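Local coordinates for protein serine hydrolase CCSP0084 (Cycloclasticus sp. P1, PDB 4I3F) that probably hydrolyses esters and the carbon-carbon bonds of meta-cleavage products, as a serine hydrolase of the alpha/beta hydrolase fold from a polyaromatic-hydrocarbon-degrading bacterium, at residues L36-T41 and N73-A78; K43-L48 and Q118-G123; L67-E72 and A288-T293. All coordinates share one frame; numbering follows the deposited sequence.

Contact 1. Residues L36-T41 and N73-A78; sequences LNEAGT and NYHCLA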
loop_
_atom_site.group_PDB
_atom_site.type_symbol
_atom_site.label_atom_id
_atom_site.label_comp_id
_atom_site.label_asym_id
_atom_site.label_seq_id
_atom_site.Cartn_x
_atom_site.Cartn_y
_atom_site.Cartn_z
ATOM N N LEU A 36 11.688 -4.677 8.195
ATOM C CA LEU A 36 11.338 -5.549 7.085
ATOM C C LEU A 36 10.763 -6.880 7.549
ATOM O O LEU A 36 11.336 -7.551 8.403
ATOM C CB LEU A 36 12.580 -5.806 6.232
ATOM C CG LEU A 36 12.389 -6.741 5.041
ATOM C CD1 LEU A 36 11.501 -6.092 3.993
ATOM C CD2 LEU A 36 13.731 -7.148 4.457
ATOM N N ASN A 37 9.616 -7.251 6.995
ATOM C CA ASN A 37 9.114 -8.615 7.140
ATOM C C ASN A 37 9.436 -9.429 5.882
ATOM O O ASN A 37 9.277 -8.931 4.770
ATOM C CB ASN A 37 7.604 -8.600 7.341
ATOM C CG ASN A 37 7.183 -7.790 8.554
ATOM O OD1 ASN A 37 7.207 -8.283 9.673
ATOM N ND2 ASN A 37 6.770 -6.548 8.328
ATOM N N GLU A 38 9.885 -10.669 6.064
ATOM C CA GLU A 38 10.188 -11.552 4.939
ATOM C C GLU A 38 9.611 -12.947 5.138
ATOM O O GLU A 38 9.549 -13.454 6.254
ATOM C CB GLU A 38 11.700 -11.699 4.763
ATOM C CG GLU A 38 12.358 -10.631 3.932
ATOM C CD GLU A 38 13.836 -10.901 3.753
ATOM O OE1 GLU A 38 14.597 -10.674 4.715
ATOM O OE2 GLU A 38 14.228 -11.354 2.660
ATOM N N ALA A 39 9.225 -13.589 4.044
ATOM C CA ALA A 39 8.872 -15.005 4.099
ATOM C C ALA A 39 9.248 -15.640 2.768
ATOM O O ALA A 39 9.441 -14.925 1.781
ATOM C CB ALA A 39 7.393 -15.179 4.388
ATOM N N GLY A 40 9.346 -16.967 2.743
ATOM C CA GLY A 40 9.698 -17.679 1.528
ATOM C C GLY A 40 11.075 -17.282 1.029
ATOM O O GLY A 40 11.301 -17.174 -0.175
ATOM N N THR A 41 12.010 -17.088 1.955
ATOM C CA THR A 41 13.315 -16.540 1.600
ATOM C C THR A 41 14.156 -17.478 0.732
ATOM O O THR A 41 15.150 -17.055 0.139
ATOM C CB THR A 41 14.111 -16.102 2.844
ATOM O OG1 THR A 41 14.267 -17.211 3.735
ATOM C CG2 THR A 41 13.380 -14.976 3.574
ATOM N N ASN A 73 5.309 -20.049 -2.624
ATOM C CA ASN A 73 5.909 -20.068 -3.950
ATOM C C ASN A 73 6.776 -18.854 -4.267
ATOM O O ASN A 73 7.527 -18.856 -5.250
ATOM C CB ASN A 73 4.808 -20.243 -5.010
ATOM C CG ASN A 73 4.032 -21.544 -4.832
ATOM O OD1 ASN A 73 2.951 -21.564 -4.238
ATOM N ND2 ASN A 73 4.590 -22.637 -5.332
ATOM N N TYR A 74 6.689 -17.821 -3.434
ATOM C CA TYR A 74 7.407 -16.575 -3.696
ATOM C C TYR A 74 8.172 -16.066 -2.485
ATOM O O TYR A 74 7.747 -16.265 -1.344
ATOM C CB TYR A 74 6.437 -15.479 -4.159
ATOM C CG TYR A 74 5.845 -15.751 -5.520
ATOM C CD1 TYR A 74 6.521 -15.380 -6.678
ATOM C CD2 TYR A 74 4.616 -16.397 -5.648
ATOM C CE1 TYR A 74 5.992 -15.636 -7.919
ATOM C CE2 TYR A 74 4.085 -16.665 -6.884
ATOM C CZ TYR A 74 4.778 -16.279 -8.015
ATOM O OH TYR A 74 4.248 -16.542 -9.253
ATOM N N HIS A 75 9.302 -15.409 -2.744
ATOM C CA HIS A 75 10.042 -14.698 -1.708
ATOM C C HIS A 75 9.355 -13.370 -1.469
ATOM O O HIS A 75 9.399 -12.481 -2.318
ATOM C CB HIS A 75 11.486 -14.469 -2.163
ATOM C CG HIS A 75 12.310 -13.661 -1.206
ATOM N ND1 HIS A 75 13.523 -13.108 -1.557
ATOM C CD2 HIS A 75 12.094 -13.305 0.084
ATOM C CE1 HIS A 75 14.020 -12.447 -0.526
ATOM N NE2 HIS A 75 13.175 -12.555 0.483
ATOM N N CYS A 76 8.715 -13.225 -0.313
ATOM C CA CYS A 76 7.968 -12.007 -0.017
ATOM C C CYS A 76 8.754 -11.040 0.852
ATOM O O CYS A 76 9.312 -11.434 1.875
ATOM C CB CYS A 76 6.656 -12.355 0.681
ATOM S SG CYS A 76 5.523 -13.304 -0.356
ATOM N N LEU A 77 8.782 -9.771 0.439
ATOM C CA LEU A 77 9.363 -8.702 1.240
ATOM C C LEU A 77 8.266 -7.673 1.510
ATOM O O LEU A 77 7.659 -7.151 0.576
ATOM C CB LEU A 77 10.545 -8.052 0.512
ATOM C CG LEU A 77 11.680 -9.021 0.171
ATOM C CD1 LEU A 77 11.522 -9.590 -1.232
ATOM C CD2 LEU A 77 13.037 -8.346 0.337
ATOM N N ALA A 78 7.996 -7.404 2.787
ATOM C CA ALA A 78 6.955 -6.444 3.162
ATOM C C ALA A 78 7.497 -5.471 4.195
ATOM O O ALA A 78 7.477 -5.754 5.394
ATOM C CB ALA A 78 5.734 -7.171 3.718
#
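Asn-37 and Ala-78 form a hydrogen-bonded pair across two antiparallel strands, and Ala-39 and Cys-76 form the next such pair. The axes of strand 36-39 and strand 75-78 come within 4.8 Å and run at 166°. Glu-38 and Leu-77 lie between them as a non-hydrogen-bonded pair. The Ala-78 N to Asn-37 O bond is 2.8 Å long, and so is Cys-76 N to Ala-39 O. Ala-78 O is gripped twice by one residue. Asn-37 N comes from above its carbonyl plane, while Asn-37 ND2 lies 3.1 Å from Ala-78 O, nearly along the C=O axis. The second bond lies close to the amide plane and helps to fix the rotation of that amide.

These strands belong to the mixed sheet of the alpha/beta hydrolase fold. Strand 32-39 is antiparallel to 75-79, and beyond 75-79 the strands run parallel. Helices 59-63 and 66-70 cover the face that carries Asn-37, Cys-76 and Ala-78.

On the other face, His-75 NE2 donates to Glu-38 OE2 at 2.7 Å. OE2 accepts this bond with its anti lone pair and lies in the ring plane. Carboxylate and ring planes are turned 36° apart. The ring reaches Glu-38 because CG of His-75 is anti to its backbone N (chi1 176°). Leu-77 CD1 sits over the centre of one ring face, 3.8 Å above the plane. Thr-41 CA makes a CH-pi contact with the opposite face. Glu-38 OE1 forms a salt bridge with Lys-114, so the carboxylate bridges two nitrogen groups. Gly-40 turns the chain with positive phi, and a side chain there would clash with Tyr-74 O.

Contact 2. Residues K43-L48 and Q118-G123; sequences KDTSIL and QTHIVG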
loop_
_atom_site.group_PDB
_atom_site.type_symbol
_atom_site.label_atom_id
_atom_site.label_comp_id
_atom_site.label_asym_id
_atom_site.label_seq_id
_atom_site.Cartn_x
_atom_site.Cartn_y
_atom_site.Cartn_z
ATOM N N LYS A 43 12.885 -18.970 -1.913
ATOM C CA LYS A 43 12.289 -18.952 -3.255
ATOM C C LYS A 43 13.056 -18.049 -4.229
ATOM O O LYS A 43 13.694 -17.077 -3.821
ATOM C CB LYS A 43 10.816 -18.522 -3.194
ATOM C CG LYS A 43 9.956 -19.352 -2.237
ATOM C CD LYS A 43 9.917 -20.819 -2.636
ATOM C CE LYS A 43 9.127 -21.641 -1.633
ATOM N NZ LYS A 43 8.988 -23.067 -2.059
ATOM N N ASP A 44 12.970 -18.364 -5.519
ATOM C CA ASP A 44 13.778 -17.687 -6.532
ATOM C C ASP A 44 13.192 -16.361 -7.021
ATOM O O ASP A 44 13.928 -15.449 -7.394
ATOM C CB ASP A 44 14.026 -18.618 -7.720
ATOM C CG ASP A 44 14.688 -19.926 -7.315
ATOM O OD1 ASP A 44 15.498 -19.928 -6.361
ATOM O OD2 ASP A 44 14.387 -20.955 -7.955
ATOM N N THR A 45 11.868 -16.249 -7.023
ATOM C CA THR A 45 11.222 -15.039 -7.526
ATOM C C THR A 45 10.610 -14.282 -6.354
ATOM O O THR A 45 9.998 -14.890 -5.470
ATOM C CB THR A 45 10.140 -15.372 -8.558
ATOM O OG1 THR A 45 10.712 -16.149 -9.621
ATOM C CG2 THR A 45 9.519 -14.097 -9.122
ATOM N N SER A 46 10.781 -12.964 -6.334
ATOM C CA SER A 46 10.320 -12.173 -5.194
ATOM C C SER A 46 9.086 -11.323 -5.481
ATOM O O SER A 46 8.781 -11.009 -6.635
ATOM C CB SER A 46 11.453 -11.299 -4.647
ATOM O OG SER A 46 11.902 -10.369 -5.611
ATOM N N ILE A 47 8.372 -10.976 -4.407
ATOM C CA ILE A 47 7.273 -10.018 -4.455
ATOM C C ILE A 47 7.510 -9.002 -3.345
ATOM O O ILE A 47 7.727 -9.382 -2.189
ATOM C CB ILE A 47 5.903 -10.679 -4.206
ATOM C CG1 ILE A 47 5.657 -11.851 -5.155
ATOM C CG2 ILE A 47 4.782 -9.653 -4.342
ATOM C CD1 ILE A 47 4.400 -12.657 -4.795
ATOM N N LEU A 48 7.498 -7.720 -3.706
ATOM C CA LEU A 48 7.608 -6.625 -2.742
ATOM C C LEU A 48 6.195 -6.114 -2.501
ATOM O O LEU A 48 5.509 -5.733 -3.449
ATOM C CB LEU A 48 8.477 -5.501 -3.321
ATOM C CG LEU A 48 8.605 -4.209 -2.497
ATOM C CD1 LEU A 48 9.278 -4.487 -1.161
ATOM C CD2 LEU A 48 9.374 -3.139 -3.260
ATOM N N GLN A 118 15.436 -7.665 -9.859
ATOM C CA GLN A 118 14.062 -7.455 -10.313
ATOM C C GLN A 118 13.082 -8.148 -9.383
ATOM O O GLN A 118 13.360 -9.253 -8.898
ATOM C CB GLN A 118 13.872 -8.005 -11.725
ATOM C CG GLN A 118 14.688 -7.319 -12.804
ATOM C CD GLN A 118 14.168 -7.636 -14.196
ATOM O OE1 GLN A 118 14.030 -8.802 -14.568
ATOM N NE2 GLN A 118 13.854 -6.597 -14.965
ATOM N N THR A 119 11.932 -7.518 -9.167
ATOM C CA THR A 119 10.910 -8.071 -8.278
ATOM C C THR A 119 9.495 -7.841 -8.815
ATOM O O THR A 119 9.248 -6.863 -9.530
ATOM C CB THR A 119 11.040 -7.466 -6.855
ATOM O OG1 THR A 119 10.161 -8.147 -5.951
ATOM C CG2 THR A 119 10.692 -5.977 -6.859
ATOM N N HIS A 120 8.571 -8.747 -8.495
ATOM C CA HIS A 120 7.153 -8.434 -8.642
ATOM C C HIS A 120 6.790 -7.451 -7.539
ATOM O O HIS A 120 7.514 -7.333 -6.548
ATOM C CB HIS A 120 6.278 -9.684 -8.495
ATOM C CG HIS A 120 6.419 -10.690 -9.602
ATOM N ND1 HIS A 120 6.375 -10.356 -10.940
ATOM C CD2 HIS A 120 6.547 -12.038 -9.555
ATOM C CE1 HIS A 120 6.494 -11.454 -11.669
ATOM N NE2 HIS A 120 6.598 -12.489 -10.853
ATOM N N ILE A 121 5.663 -6.763 -7.679
ATOM C CA ILE A 121 5.286 -5.752 -6.694
ATOM C C ILE A 121 3.770 -5.671 -6.520
ATOM O O ILE A 121 3.009 -5.828 -7.486
ATOM C CB ILE A 121 5.930 -4.368 -7.048
ATOM C CG1 ILE A 121 5.615 -3.306 -5.989
ATOM C CG2 ILE A 121 5.556 -3.923 -8.477
ATOM C CD1 ILE A 121 6.487 -2.049 -6.113
ATOM N N VAL A 122 3.344 -5.480 -5.271
ATOM C CA VAL A 122 1.932 -5.302 -4.931
ATOM C C VAL A 122 1.833 -4.029 -4.113
ATOM O O VAL A 122 2.632 -3.822 -3.196
ATOM C CB VAL A 122 1.395 -6.459 -4.068
ATOM C CG1 VAL A 122 -0.095 -6.251 -3.749
ATOM C CG2 VAL A 122 1.575 -7.796 -4.778
ATOM N N GLY A 123 0.871 -3.170 -4.435
ATOM C CA GLY A 123 0.706 -1.947 -3.668
ATOM C C GLY A 123 -0.727 -1.574 -3.358
ATOM O O GLY A 123 -1.588 -1.547 -4.253
HETATM O O HOH W 1 12.308 -11.858 -8.661
#
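Thr-119 meets Ser-46 across the parallel strand segments 46-48 and 119-123. From Thr-119, CB lies 3.3 Å from Ser-46 OG. At the tip, Thr-119 OG1 is 2.8 Å from Ser-46 OG, the two hydroxyls hydrogen-bonded. Thr-119 OG1 donates to His-120 O, in the carbonyl plane and on a lone pair. It gets there because OG1 stands anti to the backbone N and beside the carbonyl carbon (chi1 -172°). His-120 O is thus held twice, since Leu-48 N donates to it from across the strands at 2.9 Å. The parallel pairing continues with His-120 N to Ser-46 O and Val-122 N to Leu-48 O. A water extends the link toward Gln-118. It accepts from Ser-46 N and donates to Gln-118 O.

On the face with Ile-47, the CG2 methyl of Thr-45 lies 3.6 Å from His-120 CD2. Ile-47 CG2 meets Val-122 CG2 at 3.7 Å. His-120 ND1 bonds to the backbone of Lys-144, and its ring stacks with Phe-297.

Strand 119-124 leads to a GxSxG pattern that begins at Gly-123, consistent with the nucleophile elbow of this fold. Strand 46-50 lies between strands 75-79 and 119-124, and strand 142-148 flanks the latter. Helix 96-113 packs on the face of Leu-48 and Thr-119, through Gln-107, Leu-110 and Leu-111.

Contact 3. Residues L67-E72 and A288-T293; sequences LPFLAE and AFNNLT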
loop_
_atom_site.group_PDB
_atom_site.type_symbol
_atom_site.label_atom_id
_atom_site.label_comp_id
_atom_site.label_asym_id
_atom_site.label_seq_id
_atom_site.Cartn_x
_atom_site.Cartn_y
_atom_site.Cartn_z
ATOM N N LEU A 67 0.974 -12.862 3.088
ATOM C CA LEU A 67 2.357 -13.337 3.211
ATOM C C LEU A 67 2.506 -14.860 3.297
ATOM O O LEU A 67 3.264 -15.432 2.515
ATOM C CB LEU A 67 3.088 -12.661 4.382
ATOM C CG LEU A 67 3.471 -11.191 4.258
ATOM C CD1 LEU A 67 4.148 -10.739 5.533
ATOM C CD2 LEU A 67 4.371 -10.948 3.068
ATOM N N PRO A 68 1.800 -15.521 4.239
ATOM C CA PRO A 68 1.975 -16.977 4.334
ATOM C C PRO A 68 1.533 -17.682 3.069
ATOM O O PRO A 68 2.135 -18.686 2.686
ATOM C CB PRO A 68 1.031 -17.377 5.478
ATOM C CG PRO A 68 0.829 -16.151 6.265
ATOM C CD PRO A 68 0.855 -15.034 5.264
ATOM N N PHE A 69 0.489 -17.160 2.432
ATOM C CA PHE A 69 -0.037 -17.785 1.230
ATOM C C PHE A 69 0.949 -17.660 0.078
ATOM O O PHE A 69 1.288 -18.658 -0.566
ATOM C CB PHE A 69 -1.379 -17.161 0.841
ATOM C CG PHE A 69 -1.988 -17.773 -0.385
ATOM C CD1 PHE A 69 -2.613 -19.008 -0.323
ATOM C CD2 PHE A 69 -1.923 -17.121 -1.605
ATOM C CE1 PHE A 69 -3.167 -19.579 -1.453
ATOM C CE2 PHE A 69 -2.478 -17.689 -2.736
ATOM C CZ PHE A 69 -3.103 -18.911 -2.661
ATOM N N LEU A 70 1.404 -16.436 -0.180
ATOM C CA LEU A 70 2.310 -16.178 -1.296
ATOM C C LEU A 70 3.681 -16.813 -1.061
ATOM O O LEU A 70 4.351 -17.232 -2.006
ATOM C CB LEU A 70 2.440 -14.682 -1.553
ATOM C CG LEU A 70 1.174 -13.978 -2.041
ATOM C CD1 LEU A 70 1.355 -12.473 -1.964
ATOM C CD2 LEU A 70 0.869 -14.383 -3.466
ATOM N N ALA A 71 4.082 -16.910 0.204
ATOM C CA ALA A 71 5.392 -17.471 0.534
ATOM C C ALA A 71 5.558 -18.946 0.183
ATOM O O ALA A 71 6.681 -19.449 0.188
ATOM C CB ALA A 71 5.736 -17.231 1.991
ATOM N N GLU A 72 4.466 -19.654 -0.103
ATOM C CA GLU A 72 4.545 -21.045 -0.544
ATOM C C GLU A 72 5.303 -21.143 -1.867
ATOM O O GLU A 72 5.855 -22.185 -2.205
ATOM C CB GLU A 72 3.144 -21.638 -0.729
ATOM C CG GLU A 72 2.286 -21.705 0.532
ATOM C CD GLU A 72 0.872 -22.187 0.241
ATOM O OE1 GLU A 72 0.581 -22.502 -0.933
ATOM O OE2 GLU A 72 0.052 -22.251 1.182
ATOM N N ALA A 288 -10.038 -14.856 -2.171
ATOM C CA ALA A 288 -10.173 -14.423 -3.559
ATOM C C ALA A 288 -9.008 -13.530 -3.983
ATOM O O ALA A 288 -8.439 -13.708 -5.065
ATOM C CB ALA A 288 -11.506 -13.722 -3.783
ATOM N N PHE A 289 -8.650 -12.579 -3.126
ATOM C CA PHE A 289 -7.559 -11.669 -3.440
ATOM C C PHE A 289 -6.230 -12.420 -3.508
ATOM O O PHE A 289 -5.446 -12.221 -4.450
ATOM C CB PHE A 289 -7.485 -10.534 -2.422
ATOM C CG PHE A 289 -6.305 -9.622 -2.637
ATOM C CD1 PHE A 289 -6.382 -8.566 -3.541
ATOM C CD2 PHE A 289 -5.110 -9.847 -1.963
ATOM C CE1 PHE A 289 -5.281 -7.737 -3.759
ATOM C CE2 PHE A 289 -4.008 -9.027 -2.177
ATOM C CZ PHE A 289 -4.098 -7.968 -3.075
ATOM N N ASN A 290 -5.969 -13.255 -2.506
ATOM C CA ASN A 290 -4.727 -14.023 -2.435
ATOM C C ASN A 290 -4.558 -14.899 -3.667
ATOM O O ASN A 290 -3.501 -14.927 -4.307
ATOM C CB ASN A 290 -4.709 -14.885 -1.168
ATOM C CG ASN A 290 -4.399 -14.083 0.079
ATOM O OD1 ASN A 290 -4.136 -12.882 0.009
ATOM N ND2 ASN A 290 -4.442 -14.740 1.229
ATOM N N ASN A 291 -5.616 -15.617 -4.015
ATOM C CA ASN A 291 -5.564 -16.438 -5.218
ATOM C C ASN A 291 -5.455 -15.648 -6.519
ATOM O O ASN A 291 -4.652 -16.007 -7.379
ATOM C CB ASN A 291 -6.707 -17.449 -5.238
ATOM C CG ASN A 291 -6.460 -18.605 -4.277
ATOM O OD1 ASN A 291 -5.679 -19.507 -4.566
ATOM N ND2 ASN A 291 -7.110 -18.573 -3.131
ATOM N N LEU A 292 -6.226 -14.570 -6.677
ATOM C CA LEU A 292 -6.122 -13.757 -7.897
ATOM C C LEU A 292 -4.711 -13.214 -8.079
ATOM O O LEU A 292 -4.146 -13.270 -9.179
ATOM C CB LEU A 292 -7.138 -12.608 -7.880
ATOM C CG LEU A 292 -7.209 -11.799 -9.166
ATOM C CD1 LEU A 292 -7.816 -12.639 -10.282
ATOM C CD2 LEU A 292 -8.028 -10.541 -8.936
ATOM N N THR A 293 -4.145 -12.710 -6.987
ATOM C CA THR A 293 -2.796 -12.146 -6.988
ATOM C C THR A 293 -1.749 -13.198 -7.329
ATOM O O THR A 293 -0.901 -12.975 -8.206
ATOM C CB THR A 293 -2.501 -11.487 -5.627
ATOM O OG1 THR A 293 -3.407 -10.387 -5.443
ATOM C CG2 THR A 293 -1.056 -10.978 -5.548
#
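Phe-69 reaches across from helix 66-70 to Asn-290 and Asn-291 of helix 286-298. Its CG is anti to the backbone N (chi1 -179°), which carries the ring out toward the second helix. The CD2-CE2 side of the ring meets Asn-290. Phe-69 CD2 lies 3.6 Å from Asn-290 CB, and Phe-69 CE2 is 3.3 Å from Asn-290 O. The ring and Asn-290 amide planes are 16° apart and the side chains run antiparallel alongside each other, but the ring touches CB and O, not the amide face. The far end of the ring meets Asn-291, whose OD1 is 3.3 Å from Phe-69 CZ. Here the two side chains are roughly perpendicular, with planes 70° apart. Leu-70 adds a looser touch, its CD2 lying 4.4 Å from Thr-293 CG2.

Replacing Phe-69 with an alanine would probably open a gap between the two helices and leave the Asn-290 and Asn-291 side chains without the ring they rest against.

Second-shell bonds help to place these groups. Asn-291 ND2 bonds to Lys-287 O, one turn back in its own helix, and so turns OD1 to the ring. Asn-290 ND2 makes a weak bond to Tyr-65 O, just before helix 66-70. Thr-293 OG1 donates to Phe-289 O at 2.9 Å. The backbone N of Thr-293 reaches that same oxygen from the opposite face of its plane.

Both helices pack on one side of the central sheet. Leu-67 and Leu-70 lie on strands 75-79 and 46-50, while Phe-289 and Leu-292 rest on strand 243-248, and Leu-292 also on strand 269-274.

Overall arrangement
Contacts 1 and 2 lie in one mixed sheet, with centres about 8 Å apart. Strand 75-79 of contact 1 is the sheet neighbour of strand 46-50 of contact 2, and backbone bonds of His-75 and Leu-77 to Ile-47 probably join them. Contact 3 lies about 12 Å, centre to centre, from each of the others. Its helix 66-70 packs on the sheet through Cys-76 and Ile-47, and Thr-293 touches Val-122. Along the chain, segments 36-41, 43-48, 67-72 and 73-78 come first, then 118-123, and 288-293 near the C-terminus. Every pair of contacts interleaves in sequence, and contact 3 ties the late helix back to the early half of the alpha/beta hydrolase fold.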